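Triacylglycerol lipase (Rhizopus niveus, PDB 1LGY) hydrolyses the ester bonds of triacylglycerols and of their partial glycerides, with strong preference for the 1 and 3 positions, as a secreted fungal lipase. Local coordinates at residues A[15-20]-A[195-200]; A[223-228]-A[259-264]; A[231-236]-A[242-247]. All coordinates share one frame; numbering follows the deposited sequence.

Contact 1: residues A[15-20]-A[195-200]; sequences QEFTKY and PFQRTV
The ring of Phe17, on helix 11-26, overlaps Thr199 of strand 196-201 with one face and meets Gln197 of the same strand at its edge. Gln197 OE1 comes to 3.0 Å from Phe17 CE1, near the ring plane. The same oxygen is 3.3 Å from Phe17 CZ, so it faces the CE1-CZ side of the ring. This is a close approach of a side-chain amide oxygen to the ring's C-H edge, whose slight positive charge probably suits it. Ring and amide planes are 32° apart. Gln197 gets there by bending: CG stands beside the backbone N, and the chain then turns at chi2 (-73°), curling round the corner of the ring, with Gln197 CB and CG each 4.0 Å from Phe17 CE1. In the α/β-hydrolase fold of this lipase, the helix lies against one face of the central mixed sheet, where strand 196-201 runs parallel to both its neighbours, 170-175 and 221-227. Gln197 and Thr199, two residues apart on the strand, turn toward the helix, while Arg198 between them points away. Backbones stay well separated, the nearest CA atoms being those of Phe17 and Thr199, 7.4 Å apart. Thr199 meets the aromatic face with its hydroxyl: OG1 sits 4.0 Å from Phe17 CG, above the plane and displaced toward the rim. That oxygen is held by a hydrogen bond to Ser223 OG on strand 221-227, while Ser223 itself also touches Phe17. Further along the helix, Tyr20 meets the ring of Phe173 on strand 170-175. Toward the C-terminal end of the strand, the side chain of Thr199 lies about 8 Å from that of the charge-relay residue Asp204.

Contact 2: residues A[223-228]-A[259-264]; sequences SWIKSG and SYFDIN
Ile225 carries CG1 beside its backbone N (chi1 -52°) and runs on extended to CD1 (chi2 169°), which sends that methyl to the rings of both Tyr260 and Phe261. CD1 lies over the centre of the Phe261 ring in a CH-pi contact, 3.9 Å from the Phe261 centroid and only 12° off the ring normal. Ile225 CG1 adds a second touch, 3.9 Å from Phe261 CE1. Against Tyr260 the same methyl arrives obliquely, with Ile225 CD1 3.6 Å from Tyr260 CD2. Both rings stand on a two-residue β-hairpin whose type I' turn runs from Tyr260 to Ile263: Tyr260 N bonds to Ile263 O, Ile263 N bonds back to Tyr260 O at 3.1 Å, and Phe261 and Asp262 form the corner with positive phi. The side-chain contacts are apolar, but the far end of Tyr260 is not, since its OH hydrogen-bonds Asp204 OD2 of the catalytic triad. Ile225 thus packs on a second-shell residue of the active site. Around this, strand 196-201 sets Thr199 and His201 against both Ile225 and Tyr260, the His201 ring meeting that of Tyr260, and helix 11-26 packs Phe17, Thr18 and Ala21 against Phe261.

Contact 3: residues A[231-236]-A[242-247]; sequences NVQICT and KDCSNS
The carbonyl oxygen of Cys244, whose side chain is bonded covalently to Cys235, is gripped twice by one residue. Ser247 OG donates to Cys244 O at 2.7 Å, almost in line with the carbonyl (C=O...donor angle 167°), and Ser247 N adds a longer bond of 3.2 Å to the same Cys244 O. The two bonds close a turn from Cys244 to Ser247. Across the contact, Cys235 SG and Cys244 SG are joined at 2.0 Å with chi3 97°, close to the 90° that a relaxed disulfide prefers. In both cysteines SG lies beside the backbone N, and Cys235 CB ends 3.8 Å from Cys244 CB. Asp243 rests its CB on the bridge, 3.5 Å from Cys235 SG. Gln233, two residues earlier on strand 231-235, lies along the other sulfur, with CG 3.7 Å from Cys244 SG. Gln233 NE2 is near Asp243 O but poorly angled for a hydrogen bond, whereas Gln233 OE1 takes Lys226 NZ from strand 221-227. Strand 231-235 lies in the central sheet between strands 6-8 and 221-227. The bridge therefore ties an irregular loop covalently to a sheet strand, closing a short excursion of the chain, a durable link well suited to a secreted enzyme.

All three contacts reach the same central sheet, through adjacent strands 196-201, 221-227 and 231-235 in turn. All are buried, but contact 1 lies nearest the centre of the chain and contact 3 farthest out, with exposed Asp243 at its margin. Helix 11-26, one partner of contact 1, also covers Phe261 of contact 2, and a probable backbone hydrogen bond from Ile225 N to Val200 O joins their strands. Contact 3 is nested in sequence inside the loop closed by contact 2; Lys226 and Asn231 link those two by another probable backbone bond. Chemistry changes with place: polar side-chain atoms around a ring in contact 1, apolar side-chain packing beside the triad in contact 2, a covalent bond in contact 3.

Contact 1: residues A[15-20]-A[195-200]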
ATOM      1  N   GLN A  15      -6.586 -15.471   2.540  1.00 19.22           N
ATOM      2  CA  GLN A  15      -7.569 -14.815   3.349  1.00 19.47           C
ATOM      3  C   GLN A  15      -7.014 -13.554   3.914  1.00 19.39           C
ATOM      4  O   GLN A  15      -7.719 -12.551   3.975  1.00 18.60           O
ATOM      5  CB  GLN A  15      -7.990 -15.694   4.496  1.00 25.68           C
ATOM      6  CG  GLN A  15      -9.182 -16.520   4.057  1.00 35.03           C
ATOM      7  CD  GLN A  15      -9.145 -17.953   4.560  1.00 39.26           C
ATOM      8  OE1 GLN A  15      -9.406 -18.240   5.731  1.00 39.12           O
ATOM      9  NE2 GLN A  15      -8.831 -18.884   3.653  1.00 42.16           N
ATOM     10  N   GLU A  16      -5.747 -13.610   4.316  1.00 18.60           N
ATOM     11  CA  GLU A  16      -5.124 -12.439   4.896  1.00 18.38           C
ATOM     12  C   GLU A  16      -4.955 -11.372   3.843  1.00 17.02           C
ATOM     13  O   GLU A  16      -5.277 -10.228   4.097  1.00 18.20           O
ATOM     14  CB  GLU A  16      -3.760 -12.738   5.444  1.00 21.16           C
ATOM     15  CG  GLU A  16      -3.582 -12.107   6.826  1.00 29.29           C
ATOM     16  CD  GLU A  16      -2.155 -11.623   7.167  1.00 32.82           C
ATOM     17  OE1 GLU A  16      -1.155 -12.140   6.623  1.00 28.28           O
ATOM     18  OE2 GLU A  16      -2.067 -10.700   8.004  1.00 36.15           O
ATOM     19  N   PHE A  17      -4.449 -11.737   2.669  1.00 17.26           N
ATOM     20  CA  PHE A  17      -4.239 -10.813   1.565  1.00 17.45           C
ATOM     21  C   PHE A  17      -5.587 -10.293   1.064  1.00 20.23           C
ATOM     22  O   PHE A  17      -5.632  -9.233   0.422  1.00 20.31           O
ATOM     23  CB  PHE A  17      -3.531 -11.528   0.424  1.00 14.54           C
ATOM     24  CG  PHE A  17      -2.099 -12.065   0.628  1.00 11.76           C
ATOM     25  CD1 PHE A  17      -1.137 -11.386   1.382  1.00 15.57           C
ATOM     26  CD2 PHE A  17      -1.722 -13.217  -0.034  1.00  9.83           C
ATOM     27  CE1 PHE A  17       0.173 -11.856   1.449  1.00 15.07           C
ATOM     28  CE2 PHE A  17      -0.421 -13.691   0.030  1.00 10.02           C
ATOM     29  CZ  PHE A  17       0.532 -13.013   0.767  1.00 15.63           C
ATOM     30  N   THR A  18      -6.713 -11.011   1.321  1.00 18.14           N
ATOM     31  CA  THR A  18      -7.961 -10.503   0.804  1.00 16.99           C
ATOM     32  C   THR A  18      -8.491  -9.465   1.762  1.00 18.66           C
ATOM     33  O   THR A  18      -9.037  -8.465   1.308  1.00 17.07           O
ATOM     34  CB  THR A  18      -9.022 -11.561   0.633  1.00 18.93           C
ATOM     35  OG1 THR A  18      -8.467 -12.567  -0.189  1.00 21.97           O
ATOM     36  CG2 THR A  18     -10.273 -11.030  -0.098  1.00 15.68           C
ATOM     37  N   LYS A  19      -8.259  -9.651   3.076  1.00 18.67           N
ATOM     38  CA  LYS A  19      -8.740  -8.757   4.116  1.00 15.09           C
ATOM     39  C   LYS A  19      -8.195  -7.387   3.877  1.00 16.32           C
ATOM     40  O   LYS A  19      -8.925  -6.416   4.021  1.00 21.53           O
ATOM     41  CB  LYS A  19      -8.298  -9.230   5.510  1.00 15.14           C
ATOM     42  CG  LYS A  19      -8.566  -8.272   6.642  1.00 10.13           C
ATOM     43  CD  LYS A  19      -8.494  -9.122   7.871  1.00 17.37           C
ATOM     44  CE  LYS A  19      -9.014  -8.362   9.086  1.00 19.42           C
ATOM     45  NZ  LYS A  19      -7.906  -7.821   9.849  1.00 23.50           N
ATOM     46  N   TYR A  20      -6.934  -7.323   3.450  1.00 17.64           N
ATOM     47  CA  TYR A  20      -6.318  -6.048   3.227  1.00 15.10           C
ATOM     48  C   TYR A  20      -6.608  -5.413   1.900  1.00 16.41           C
ATOM     49  O   TYR A  20      -6.560  -4.186   1.816  1.00 20.45           O
ATOM     50  CB  TYR A  20      -4.853  -6.206   3.433  1.00 15.50           C
ATOM     51  CG  TYR A  20      -4.620  -6.525   4.893  1.00 10.33           C
ATOM     52  CD1 TYR A  20      -5.081  -5.662   5.876  1.00 14.61           C
ATOM     53  CD2 TYR A  20      -3.988  -7.693   5.247  1.00 15.59           C
ATOM     54  CE1 TYR A  20      -4.927  -5.962   7.220  1.00 10.81           C
ATOM     55  CE2 TYR A  20      -3.822  -7.999   6.585  1.00 12.02           C
ATOM     56  CZ  TYR A  20      -4.298  -7.130   7.555  1.00 15.40           C
ATOM     57  OH  TYR A  20      -4.158  -7.454   8.892  1.00 22.91           O
ATOM     58  N   PRO A 195       7.521  -6.281   7.790  1.00 16.67           N
ATOM     59  CA  PRO A 195       6.861  -7.078   6.758  1.00 16.69           C
ATOM     60  C   PRO A 195       6.102  -6.249   5.754  1.00 15.64           C
ATOM     61  O   PRO A 195       5.274  -5.405   6.067  1.00 20.17           O
ATOM     62  CB  PRO A 195       6.006  -8.021   7.505  1.00 11.66           C
ATOM     63  CG  PRO A 195       5.908  -7.420   8.860  1.00 18.75           C
ATOM     64  CD  PRO A 195       7.271  -6.820   9.105  1.00 15.99           C
ATOM     65  N   PHE A 196       6.476  -6.456   4.510  1.00 14.86           N
ATOM     66  CA  PHE A 196       5.858  -5.795   3.384  1.00 11.88           C
ATOM     67  C   PHE A 196       5.403  -6.878   2.420  1.00 13.66           C
ATOM     68  O   PHE A 196       6.202  -7.676   1.940  1.00 14.18           O
ATOM     69  CB  PHE A 196       6.926  -4.895   2.808  1.00  7.59           C
ATOM     70  CG  PHE A 196       6.499  -4.093   1.600  1.00  2.77           C
ATOM     71  CD1 PHE A 196       5.217  -3.625   1.475  1.00  5.08           C
ATOM     72  CD2 PHE A 196       7.430  -3.834   0.606  1.00  2.04           C
ATOM     73  CE1 PHE A 196       4.856  -2.885   0.345  1.00  6.84           C
ATOM     74  CE2 PHE A 196       7.086  -3.111  -0.507  1.00  2.21           C
ATOM     75  CZ  PHE A 196       5.802  -2.643  -0.632  1.00  5.09           C
ATOM     76  N   GLN A 197       4.119  -6.891   2.122  1.00 13.57           N
ATOM     77  CA  GLN A 197       3.511  -7.855   1.250  1.00  9.55           C
ATOM     78  C   GLN A 197       2.946  -7.150   0.025  1.00 13.34           C
ATOM     79  O   GLN A 197       1.922  -6.495   0.196  1.00 15.69           O
ATOM     80  CB  GLN A 197       2.394  -8.523   1.984  1.00 15.66           C
ATOM     81  CG  GLN A 197       2.756  -9.353   3.193  1.00 18.67           C
ATOM     82  CD  GLN A 197       3.431 -10.656   2.820  1.00 20.53           C
ATOM     83  OE1 GLN A 197       3.130 -11.274   1.790  1.00 17.49           O
ATOM     84  NE2 GLN A 197       4.365 -11.077   3.679  1.00 21.63           N
ATOM     85  N   ARG A 198       3.521  -7.259  -1.202  1.00  9.53           N
ATOM     86  CA  ARG A 198       2.982  -6.641  -2.380  1.00 11.43           C
ATOM     87  C   ARG A 198       2.149  -7.631  -3.181  1.00 10.80           C
ATOM     88  O   ARG A 198       2.725  -8.502  -3.837  1.00 13.45           O
ATOM     89  CB  ARG A 198       4.049  -6.134  -3.351  1.00  5.61           C
ATOM     90  CG  ARG A 198       5.167  -5.363  -2.752  1.00 12.10           C
ATOM     91  CD  ARG A 198       6.149  -4.919  -3.782  1.00 10.02           C
ATOM     92  NE  ARG A 198       6.888  -6.014  -4.400  1.00 15.83           N
ATOM     93  CZ  ARG A 198       6.647  -6.401  -5.671  1.00 18.51           C
ATOM     94  NH1 ARG A 198       5.700  -5.791  -6.401  1.00 12.42           N
ATOM     95  NH2 ARG A 198       7.395  -7.349  -6.261  1.00 14.84           N
ATOM     96  N   THR A 199       0.816  -7.568  -3.143  1.00 11.37           N
ATOM     97  CA  THR A 199       0.006  -8.402  -4.014  1.00 11.79           C
ATOM     98  C   THR A 199      -0.138  -7.682  -5.343  1.00 12.09           C
ATOM     99  O   THR A 199      -0.226  -6.454  -5.370  1.00 15.25           O
ATOM    100  CB  THR A 199      -1.418  -8.658  -3.484  1.00 14.38           C
ATOM    101  OG1 THR A 199      -1.339  -9.433  -2.304  1.00  6.74           O
ATOM    102  CG2 THR A 199      -2.259  -9.466  -4.482  1.00 11.44           C
ATOM    103  N   VAL A 200      -0.078  -8.436  -6.452  1.00 14.67           N
ATOM    104  CA  VAL A 200      -0.374  -7.935  -7.795  1.00 15.14           C
ATOM    105  C   VAL A 200      -1.231  -9.004  -8.473  1.00 19.80           C
ATOM    106  O   VAL A 200      -0.990 -10.200  -8.385  1.00 17.12           O
ATOM    107  CB  VAL A 200       0.926  -7.610  -8.675  1.00 12.22           C
ATOM    108  CG1 VAL A 200       2.167  -7.971  -7.913  1.00 12.26           C
ATOM    109  CG2 VAL A 200       0.885  -8.285 -10.053  1.00 12.74           C
TER

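Contact 2: residues A[223-228]-A[259-264]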
ATOM      1  N   SER A 223       3.089 -11.550  -4.001  1.00 19.63           N
ATOM      2  CA  SER A 223       2.035 -12.540  -4.054  1.00 18.87           C
ATOM      3  C   SER A 223       1.162 -12.207  -5.251  1.00 20.29           C
ATOM      4  O   SER A 223       0.423 -11.236  -5.263  1.00 22.67           O
ATOM      5  CB  SER A 223       1.259 -12.491  -2.751  1.00 20.39           C
ATOM      6  OG  SER A 223       0.875 -11.190  -2.328  1.00 18.66           O
ATOM      7  N   TRP A 224       1.299 -13.017  -6.298  1.00 21.96           N
ATOM      8  CA  TRP A 224       0.649 -12.854  -7.584  1.00 20.63           C
ATOM      9  C   TRP A 224      -0.595 -13.713  -7.757  1.00 21.50           C
ATOM     10  O   TRP A 224      -0.556 -14.938  -7.696  1.00 17.90           O
ATOM     11  CB  TRP A 224       1.668 -13.194  -8.637  1.00 17.72           C
ATOM     12  CG  TRP A 224       1.313 -12.911 -10.102  1.00 26.77           C
ATOM     13  CD1 TRP A 224       0.496 -11.881 -10.508  1.00 26.71           C
ATOM     14  CD2 TRP A 224       1.795 -13.632 -11.180  1.00 28.03           C
ATOM     15  NE1 TRP A 224       0.465 -11.950 -11.818  1.00 29.01           N
ATOM     16  CE2 TRP A 224       1.217 -12.967 -12.262  1.00 26.90           C
ATOM     17  CE3 TRP A 224       2.639 -14.731 -11.404  1.00 29.56           C
ATOM     18  CZ2 TRP A 224       1.478 -13.401 -13.557  1.00 24.90           C
ATOM     19  CZ3 TRP A 224       2.902 -15.160 -12.709  1.00 27.29           C
ATOM     20  CH2 TRP A 224       2.320 -14.489 -13.782  1.00 23.15           C
ATOM     21  N   ILE A 225      -1.720 -13.053  -7.989  1.00 19.05           N
ATOM     22  CA  ILE A 225      -2.983 -13.726  -8.266  1.00 26.31           C
ATOM     23  C   ILE A 225      -2.854 -14.181  -9.709  1.00 28.49           C
ATOM     24  O   ILE A 225      -3.004 -13.338 -10.582  1.00 36.69           O
ATOM     25  CB  ILE A 225      -4.169 -12.730  -8.135  1.00 24.56           C
ATOM     26  CG1 ILE A 225      -4.108 -12.009  -6.791  1.00 24.51           C
ATOM     27  CG2 ILE A 225      -5.486 -13.490  -8.281  1.00 25.64           C
ATOM     28  CD1 ILE A 225      -5.079 -10.836  -6.698  1.00 24.95           C
ATOM     29  N   LYS A 226      -2.501 -15.415 -10.068  1.00 32.73           N
ATOM     30  CA  LYS A 226      -2.420 -15.854 -11.468  1.00 32.65           C
ATOM     31  C   LYS A 226      -3.733 -16.123 -12.185  1.00 34.83           C
ATOM     32  O   LYS A 226      -3.895 -15.796 -13.364  1.00 36.15           O
ATOM     33  CB  LYS A 226      -1.611 -17.132 -11.601  1.00 32.83           C
ATOM     34  CG  LYS A 226      -0.108 -16.967 -11.591  1.00 34.35           C
ATOM     35  CD  LYS A 226       0.635 -18.256 -11.963  1.00 33.46           C
ATOM     36  CE  LYS A 226       0.584 -19.303 -10.858  1.00 38.82           C
ATOM     37  NZ  LYS A 226       1.218 -20.532 -11.323  1.00 42.24           N
ATOM     38  N   SER A 227      -4.659 -16.776 -11.486  1.00 35.78           N
ATOM     39  CA  SER A 227      -5.925 -17.160 -12.085  1.00 40.19           C
ATOM     40  C   SER A 227      -7.020 -16.999 -11.064  1.00 40.54           C
ATOM     41  O   SER A 227      -7.167 -17.745 -10.080  1.00 39.19           O
ATOM     42  CB  SER A 227      -5.978 -18.639 -12.541  1.00 43.19           C
ATOM     43  OG  SER A 227      -5.002 -19.118 -13.473  1.00 48.23           O
ATOM     44  N   GLY A 228      -7.706 -15.895 -11.311  1.00 41.10           N
ATOM     45  CA  GLY A 228      -8.932 -15.628 -10.575  1.00 44.69           C
ATOM     46  C   GLY A 228      -8.908 -15.160  -9.111  1.00 44.29           C
ATOM     47  O   GLY A 228      -8.966 -13.956  -8.811  1.00 45.93           O
ATOM     48  N   SER A 259      -9.784  -4.781  -9.925  1.00  7.58           N
ATOM     49  CA  SER A 259     -10.436  -5.675  -8.987  1.00 14.21           C
ATOM     50  C   SER A 259      -9.399  -6.585  -8.384  1.00 11.25           C
ATOM     51  O   SER A 259      -8.486  -6.924  -9.091  1.00 10.19           O
ATOM     52  CB  SER A 259     -11.478  -6.539  -9.657  1.00 17.21           C
ATOM     53  OG  SER A 259     -10.985  -6.902 -10.942  1.00 33.21           O
ATOM     54  N   TYR A 260      -9.432  -6.937  -7.097  1.00 11.98           N
ATOM     55  CA  TYR A 260      -8.411  -7.778  -6.496  1.00 11.66           C
ATOM     56  C   TYR A 260      -9.193  -8.740  -5.691  1.00 13.30           C
ATOM     57  O   TYR A 260      -9.895  -8.297  -4.797  1.00 13.60           O
ATOM     58  CB  TYR A 260      -7.509  -7.079  -5.495  1.00 11.16           C
ATOM     59  CG  TYR A 260      -6.235  -6.671  -6.193  1.00 16.22           C
ATOM     60  CD1 TYR A 260      -6.288  -5.653  -7.149  1.00 13.43           C
ATOM     61  CD2 TYR A 260      -5.029  -7.337  -5.926  1.00 13.46           C
ATOM     62  CE1 TYR A 260      -5.143  -5.296  -7.855  1.00 12.13           C
ATOM     63  CE2 TYR A 260      -3.880  -6.977  -6.628  1.00 13.64           C
ATOM     64  CZ  TYR A 260      -3.971  -5.962  -7.583  1.00  5.92           C
ATOM     65  OH  TYR A 260      -2.895  -5.596  -8.299  1.00 14.63           O
ATOM     66  N   PHE A 261      -9.061 -10.027  -5.999  1.00 14.39           N
ATOM     67  CA  PHE A 261      -9.773 -11.082  -5.312  1.00 18.80           C
ATOM     68  C   PHE A 261     -11.280 -10.781  -5.372  1.00 20.38           C
ATOM     69  O   PHE A 261     -12.008 -10.952  -4.380  1.00 18.15           O
ATOM     70  CB  PHE A 261      -9.360 -11.155  -3.858  1.00 18.48           C
ATOM     71  CG  PHE A 261      -7.895 -11.231  -3.527  1.00 23.48           C
ATOM     72  CD1 PHE A 261      -7.198 -12.419  -3.712  1.00 22.65           C
ATOM     73  CD2 PHE A 261      -7.265 -10.113  -2.970  1.00 22.69           C
ATOM     74  CE1 PHE A 261      -5.861 -12.484  -3.327  1.00 23.78           C
ATOM     75  CE2 PHE A 261      -5.928 -10.198  -2.596  1.00 22.27           C
ATOM     76  CZ  PHE A 261      -5.220 -11.380  -2.769  1.00 19.43           C
ATOM     77  N   ASP A 262     -11.667 -10.219  -6.540  1.00 20.80           N
ATOM     78  CA  ASP A 262     -13.012  -9.780  -6.854  1.00 22.72           C
ATOM     79  C   ASP A 262     -13.680  -8.643  -6.091  1.00 20.58           C
ATOM     80  O   ASP A 262     -14.907  -8.465  -6.114  1.00 22.14           O
ATOM     81  CB  ASP A 262     -13.912 -11.006  -6.816  1.00 29.76           C
ATOM     82  CG  ASP A 262     -13.582 -11.913  -7.973  1.00 36.57           C
ATOM     83  OD1 ASP A 262     -13.465 -11.426  -9.102  1.00 41.99           O
ATOM     84  OD2 ASP A 262     -13.424 -13.109  -7.737  1.00 44.23           O
ATOM     85  N   ILE A 263     -12.870  -7.814  -5.427  1.00 18.63           N
ATOM     86  CA  ILE A 263     -13.361  -6.640  -4.711  1.00 12.24           C
ATOM     87  C   ILE A 263     -13.130  -5.451  -5.650  1.00 14.07           C
ATOM     88  O   ILE A 263     -12.009  -5.356  -6.165  1.00 17.81           O
ATOM     89  CB  ILE A 263     -12.568  -6.481  -3.404  1.00 12.35           C
ATOM     90  CG1 ILE A 263     -12.752  -7.652  -2.467  1.00 10.62           C
ATOM     91  CG2 ILE A 263     -13.073  -5.223  -2.732  1.00 12.60           C
ATOM     92  CD1 ILE A 263     -11.761  -7.740  -1.303  1.00 16.74           C
ATOM     93  N   ASN A 264     -14.080  -4.548  -5.966  1.00  8.07           N
ATOM     94  CA  ASN A 264     -13.740  -3.398  -6.796  1.00 15.31           C
ATOM     95  C   ASN A 264     -12.787  -2.464  -6.041  1.00 18.20           C
ATOM     96  O   ASN A 264     -12.973  -2.102  -4.870  1.00 22.65           O
ATOM     97  CB  ASN A 264     -14.990  -2.605  -7.200  1.00 13.49           C
ATOM     98  CG  ASN A 264     -14.731  -1.248  -7.831  1.00 10.94           C
ATOM     99  OD1 ASN A 264     -14.919  -0.244  -7.174  1.00 22.27           O
ATOM    100  ND2 ASN A 264     -14.279  -1.062  -9.052  1.00 17.69           N
TER

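Contact 3: residues A[231-236]-A[242-247]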
ATOM      1  N   ASN A 231      -5.659 -18.609  -6.946  1.00 31.58           N
ATOM      2  CA  ASN A 231      -4.446 -19.092  -7.532  1.00 31.10           C
ATOM      3  C   ASN A 231      -3.416 -17.969  -7.393  1.00 28.48           C
ATOM      4  O   ASN A 231      -3.223 -17.103  -8.236  1.00 26.46           O
ATOM      5  CB  ASN A 231      -4.811 -19.492  -8.962  1.00 34.10           C
ATOM      6  CG  ASN A 231      -3.833 -20.441  -9.655  1.00 35.99           C
ATOM      7  OD1 ASN A 231      -3.719 -20.446 -10.897  1.00 33.09           O
ATOM      8  ND2 ASN A 231      -3.110 -21.260  -8.875  1.00 33.85           N
ATOM      9  N   VAL A 232      -2.781 -17.974  -6.215  1.00 26.44           N
ATOM     10  CA  VAL A 232      -1.776 -17.004  -5.813  1.00 19.06           C
ATOM     11  C   VAL A 232      -0.389 -17.643  -5.600  1.00 21.90           C
ATOM     12  O   VAL A 232      -0.096 -18.348  -4.622  1.00 24.51           O
ATOM     13  CB  VAL A 232      -2.294 -16.348  -4.538  1.00 18.03           C
ATOM     14  CG1 VAL A 232      -1.276 -15.345  -4.067  1.00 15.88           C
ATOM     15  CG2 VAL A 232      -3.668 -15.730  -4.782  1.00 14.10           C
ATOM     16  N   GLN A 233       0.565 -17.398  -6.474  1.00 19.44           N
ATOM     17  CA  GLN A 233       1.914 -17.874  -6.268  1.00 15.95           C
ATOM     18  C   GLN A 233       2.638 -16.797  -5.495  1.00 18.41           C
ATOM     19  O   GLN A 233       2.332 -15.614  -5.659  1.00 16.44           O
ATOM     20  CB  GLN A 233       2.412 -18.075  -7.613  1.00 16.60           C
ATOM     21  CG  GLN A 233       3.855 -17.925  -7.900  1.00 22.76           C
ATOM     22  CD  GLN A 233       4.048 -18.242  -9.383  1.00 30.27           C
ATOM     23  OE1 GLN A 233       3.684 -19.332  -9.858  1.00 33.51           O
ATOM     24  NE2 GLN A 233       4.611 -17.304 -10.148  1.00 27.84           N
ATOM     25  N   ILE A 234       3.590 -17.198  -4.650  1.00 17.22           N
ATOM     26  CA  ILE A 234       4.345 -16.272  -3.828  1.00 15.67           C
ATOM     27  C   ILE A 234       5.783 -16.363  -4.244  1.00 16.85           C
ATOM     28  O   ILE A 234       6.313 -17.461  -4.221  1.00 18.97           O
ATOM     29  CB  ILE A 234       4.286 -16.620  -2.355  1.00 15.33           C
ATOM     30  CG1 ILE A 234       2.867 -16.568  -1.857  1.00 17.50           C
ATOM     31  CG2 ILE A 234       5.163 -15.635  -1.576  1.00 11.64           C
ATOM     32  CD1 ILE A 234       2.733 -16.612  -0.308  1.00 19.26           C
ATOM     33  N   CYS A 235       6.385 -15.251  -4.671  1.00 17.52           N
ATOM     34  CA  CYS A 235       7.791 -15.169  -4.916  1.00 15.10           C
ATOM     35  C   CYS A 235       8.349 -14.606  -3.631  1.00 21.44           C
ATOM     36  O   CYS A 235       8.513 -13.406  -3.397  1.00 21.34           O
ATOM     37  CB  CYS A 235       8.059 -14.249  -6.042  1.00 14.72           C
ATOM     38  SG  CYS A 235       7.981 -15.051  -7.647  1.00 19.82           S
ATOM     39  N   THR A 236       8.687 -15.560  -2.781  1.00 23.84           N
ATOM     40  CA  THR A 236       9.193 -15.297  -1.454  1.00 22.62           C
ATOM     41  C   THR A 236      10.486 -14.508  -1.297  1.00 21.21           C
ATOM     42  O   THR A 236      10.824 -14.206  -0.144  1.00 20.79           O
ATOM     43  CB  THR A 236       9.337 -16.646  -0.714  1.00 27.96           C
ATOM     44  OG1 THR A 236      10.428 -17.321  -1.337  1.00 28.43           O
ATOM     45  CG2 THR A 236       8.056 -17.476  -0.725  1.00 28.65           C
ATOM     46  N   LYS A 242      11.940 -12.227 -11.339  1.00 17.99           N
ATOM     47  CA  LYS A 242      11.293 -12.356 -12.623  1.00 20.68           C
ATOM     48  C   LYS A 242      10.373 -13.575 -12.601  1.00 18.25           C
ATOM     49  O   LYS A 242       9.809 -13.950 -13.624  1.00 18.94           O
ATOM     50  CB  LYS A 242      12.348 -12.492 -13.727  1.00 19.36           C
ATOM     51  CG  LYS A 242      13.426 -13.555 -13.558  1.00 32.33           C
ATOM     52  CD  LYS A 242      14.418 -13.465 -14.730  1.00 37.70           C
ATOM     53  CE  LYS A 242      15.753 -14.207 -14.526  1.00 42.73           C
ATOM     54  NZ  LYS A 242      15.592 -15.648 -14.405  1.00 43.91           N
ATOM     55  N   ASP A 243      10.189 -14.237 -11.442  1.00 22.76           N
ATOM     56  CA  ASP A 243       9.367 -15.446 -11.414  1.00 23.64           C
ATOM     57  C   ASP A 243       7.899 -15.174 -11.197  1.00 24.36           C
ATOM     58  O   ASP A 243       7.073 -16.056 -11.477  1.00 26.46           O
ATOM     59  CB  ASP A 243       9.780 -16.405 -10.324  1.00 25.41           C
ATOM     60  CG  ASP A 243      11.227 -16.863 -10.360  1.00 25.81           C
ATOM     61  OD1 ASP A 243      11.855 -16.913 -11.414  1.00 25.70           O
ATOM     62  OD2 ASP A 243      11.732 -17.169  -9.284  1.00 33.38           O
ATOM     63  N   CYS A 244       7.546 -13.996 -10.670  1.00 20.43           N
ATOM     64  CA  CYS A 244       6.141 -13.758 -10.546  1.00 19.44           C
ATOM     65  C   CYS A 244       5.545 -12.776 -11.560  1.00 17.11           C
ATOM     66  O   CYS A 244       5.597 -13.107 -12.745  1.00 14.85           O
ATOM     67  CB  CYS A 244       5.922 -13.396  -9.097  1.00 21.26           C
ATOM     68  SG  CYS A 244       6.018 -14.868  -8.035  1.00 17.35           S
ATOM     69  N   SER A 245       4.978 -11.621 -11.269  1.00 16.55           N
ATOM     70  CA  SER A 245       4.249 -10.873 -12.270  1.00 16.31           C
ATOM     71  C   SER A 245       5.060 -10.255 -13.356  1.00 18.57           C
ATOM     72  O   SER A 245       4.500  -9.843 -14.354  1.00 22.98           O
ATOM     73  CB  SER A 245       3.456  -9.805 -11.598  1.00 15.66           C
ATOM     74  OG  SER A 245       4.284  -9.034 -10.749  1.00 20.65           O
ATOM     75  N   ASN A 246       6.389 -10.189 -13.208  1.00 24.61           N
ATOM     76  CA  ASN A 246       7.274  -9.647 -14.239  1.00 22.04           C
ATOM     77  C   ASN A 246       7.410 -10.538 -15.447  1.00 25.09           C
ATOM     78  O   ASN A 246       7.912 -10.075 -16.469  1.00 27.81           O
ATOM     79  CB  ASN A 246       8.674  -9.412 -13.709  1.00 20.32           C
ATOM     80  CG  ASN A 246       8.744  -8.281 -12.695  1.00 20.36           C
ATOM     81  OD1 ASN A 246       8.416  -7.111 -12.925  1.00 14.95           O
ATOM     82  ND2 ASN A 246       9.148  -8.730 -11.518  1.00 20.05           N
ATOM     83  N   SER A 247       6.947 -11.787 -15.340  1.00 23.75           N
ATOM     84  CA  SER A 247       7.019 -12.760 -16.412  1.00 26.59           C
ATOM     85  C   SER A 247       5.966 -12.527 -17.479  1.00 29.31           C
ATOM     86  O   SER A 247       6.161 -12.896 -18.643  1.00 34.96           O
ATOM     87  CB  SER A 247       6.874 -14.186 -15.821  1.00 25.96           C
ATOM     88  OG  SER A 247       5.674 -14.400 -15.093  1.00 17.86           O
TER